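Long-range contact in acylphosphatase (Bacillus subtilis, PDB 3BR8), which catalyses the hydrolysis of acyl phosphates to a carboxylate and phosphate: residues L2-I7 with N51-F56. Numbering follows the deposited sequence.
Sequences LQYRII and NALQSF
Leu53 is the bump that the helix presses between Leu2 and Tyr4 of the strand. Its CD1 methyl lies over the centre of the Tyr4 ring, 4.2 Å from the centroid and 2° off the ring normal, a CH-pi contact. Leu53 CD1 also lies 3.7 Å from Leu2 CB and 3.4 Å from Leu2 O. A branched leucine suits this place because CD1 can fill the notch while CD2 comes 4.1 Å from Tyr4 CD1; Leu53 CB separately touches Tyr4 CE1 at 3.7 Å. With CG anti to the carbonyl carbon (chi1 -76°), Tyr4 turns a broad flat face to the helix. Cut back to an alanine, this position would probably leave Leu53 CD1 without its ring face and open a gap beneath the helix. Two residues on, the long CG1-CD1 arm of Ile6 brings CD1 obliquely against the Phe56 ring, 3.8 Å from CE2. The two segments run nearly parallel, 18° apart, their axes coming within 9.6 Å, as helix packs on sheet in the acylphosphatase alpha/beta sandwich. Val57 continues the helical surface over Tyr4 and Ile6; Ala46 of strand 42-48 touches Leu53 and Phe56, while Tyr4 also leans on Val74 of strand 68-77.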
loop_
_atom_site.group_PDB
_atom_site.type_symbol
_atom_site.label_atom_id
_atom_site.label_comp_id
_atom_site.label_asym_id
_atom_site.label_seq_id
_atom_site.Cartn_x
_atom_site.Cartn_y
_atom_site.Cartn_z
ATOM N N LEU A 2 -6.734 -7.863 9.818
ATOM C CA LEU A 2 -6.629 -6.456 10.111
ATOM C C LEU A 2 -6.640 -5.763 8.752
ATOM O O LEU A 2 -6.231 -6.354 7.744
ATOM C CB LEU A 2 -5.343 -6.168 10.893
ATOM C CG LEU A 2 -5.369 -5.093 11.987
ATOM C CD1 LEU A 2 -6.440 -5.333 13.052
ATOM C CD2 LEU A 2 -3.992 -4.987 12.624
ATOM N N GLN A 3 -7.166 -4.543 8.729
ATOM C CA GLN A 3 -7.115 -3.664 7.565
ATOM C C GLN A 3 -6.251 -2.453 7.909
ATOM O O GLN A 3 -6.485 -1.784 8.926
ATOM C CB GLN A 3 -8.531 -3.200 7.174
ATOM C CG GLN A 3 -8.605 -2.296 5.940
ATOM C CD GLN A 3 -9.989 -1.695 5.711
ATOM O OE1 GLN A 3 -10.842 -2.302 5.068
ATOM N NE2 GLN A 3 -10.198 -0.475 6.205
ATOM N N TYR A 4 -5.269 -2.161 7.056
ATOM C CA TYR A 4 -4.534 -0.903 7.154
ATOM C C TYR A 4 -4.935 0.047 6.037
ATOM O O TYR A 4 -5.032 -0.349 4.875
ATOM C CB TYR A 4 -3.022 -1.124 7.047
ATOM C CG TYR A 4 -2.304 -1.693 8.245
ATOM C CD1 TYR A 4 -0.969 -2.046 8.139
ATOM C CD2 TYR A 4 -2.939 -1.867 9.478
ATOM C CE1 TYR A 4 -0.280 -2.561 9.202
ATOM C CE2 TYR A 4 -2.249 -2.384 10.566
ATOM C CZ TYR A 4 -0.919 -2.733 10.414
ATOM O OH TYR A 4 -0.231 -3.250 11.482
ATOM N N ARG A 5 -5.121 1.306 6.411
ATOM C CA ARG A 5 -5.199 2.417 5.471
ATOM C C ARG A 5 -3.878 3.169 5.529
ATOM O O ARG A 5 -3.540 3.760 6.559
ATOM C CB ARG A 5 -6.342 3.349 5.846
ATOM C CG ARG A 5 -7.693 2.748 5.655
ATOM C CD ARG A 5 -8.716 3.764 6.055
ATOM N NE ARG A 5 -10.072 3.268 5.912
ATOM C CZ ARG A 5 -11.149 4.002 6.171
ATOM N NH1 ARG A 5 -11.016 5.258 6.591
ATOM N NH2 ARG A 5 -12.357 3.482 6.020
ATOM N N ILE A 6 -3.133 3.140 4.430
ATOM C CA ILE A 6 -1.791 3.708 4.359
ATOM C C ILE A 6 -1.787 4.852 3.352
ATOM O O ILE A 6 -2.264 4.682 2.230
ATOM C CB ILE A 6 -0.758 2.618 3.942
ATOM C CG1 ILE A 6 -0.820 1.404 4.889
ATOM C CG2 ILE A 6 0.653 3.198 3.843
ATOM C CD1 ILE A 6 -0.220 0.127 4.307
ATOM N N ILE A 7 -1.275 6.012 3.761
ATOM C CA ILE A 7 -1.070 7.122 2.830
ATOM C C ILE A 7 0.424 7.409 2.771
ATOM O O ILE A 7 1.075 7.611 3.812
ATOM C CB ILE A 7 -1.847 8.394 3.237
ATOM C CG1 ILE A 7 -3.358 8.120 3.266
ATOM C CG2 ILE A 7 -1.539 9.536 2.267
ATOM C CD1 ILE A 7 -4.225 9.258 3.806
ATOM N N ASN A 51 1.450 -10.304 10.462
ATOM C CA ASN A 51 2.857 -10.415 10.059
ATOM C C ASN A 51 3.121 -9.915 8.637
ATOM O O ASN A 51 4.101 -9.204 8.377
ATOM C CB ASN A 51 3.449 -11.826 10.299
ATOM C CG ASN A 51 2.646 -12.965 9.648
ATOM O OD1 ASN A 51 1.815 -12.748 8.762
ATOM N ND2 ASN A 51 2.937 -14.201 10.075
ATOM N N ALA A 52 2.205 -10.256 7.736
ATOM C CA ALA A 52 2.216 -9.784 6.361
ATOM C C ALA A 52 2.030 -8.268 6.265
ATOM O O ALA A 52 2.746 -7.593 5.519
ATOM C CB ALA A 52 1.144 -10.531 5.546
ATOM N N LEU A 53 1.079 -7.729 7.027
ATOM C CA LEU A 53 0.822 -6.303 7.007
ATOM C C LEU A 53 1.993 -5.497 7.542
ATOM O O LEU A 53 2.359 -4.471 6.968
ATOM C CB LEU A 53 -0.435 -5.958 7.814
ATOM C CG LEU A 53 -1.796 -6.230 7.172
ATOM C CD1 LEU A 53 -2.895 -6.004 8.189
ATOM C CD2 LEU A 53 -2.024 -5.361 5.931
ATOM N N GLN A 54 2.572 -5.931 8.660
ATOM C CA GLN A 54 3.695 -5.203 9.243
ATOM C C GLN A 54 4.901 -5.205 8.316
ATOM O O GLN A 54 5.526 -4.165 8.099
ATOM C CB GLN A 54 4.068 -5.798 10.598
ATOM C CG GLN A 54 5.209 -5.058 11.287
ATOM C CD GLN A 54 5.543 -5.609 12.653
ATOM O OE1 GLN A 54 6.674 -5.469 13.128
ATOM N NE2 GLN A 54 4.567 -6.230 13.304
ATOM N N SER A 55 5.244 -6.377 7.779
ATOM C CA SER A 55 6.359 -6.468 6.846
ATOM C C SER A 55 6.077 -5.703 5.546
ATOM O O SER A 55 6.991 -5.104 4.975
ATOM C CB SER A 55 6.744 -7.933 6.587
ATOM O OG SER A 55 5.687 -8.682 6.013
ATOM N N PHE A 56 4.820 -5.690 5.099
ATOM C CA PHE A 56 4.418 -4.880 3.937
ATOM C C PHE A 56 4.699 -3.388 4.138
ATOM O O PHE A 56 5.247 -2.738 3.240
ATOM C CB PHE A 56 2.935 -5.125 3.680
ATOM C CG PHE A 56 2.320 -4.305 2.567
ATOM C CD1 PHE A 56 2.628 -4.542 1.230
ATOM C CD2 PHE A 56 1.328 -3.368 2.859
ATOM C CE1 PHE A 56 1.998 -3.816 0.223
ATOM C CE2 PHE A 56 0.695 -2.644 1.850
ATOM C CZ PHE A 56 1.024 -2.874 0.529
#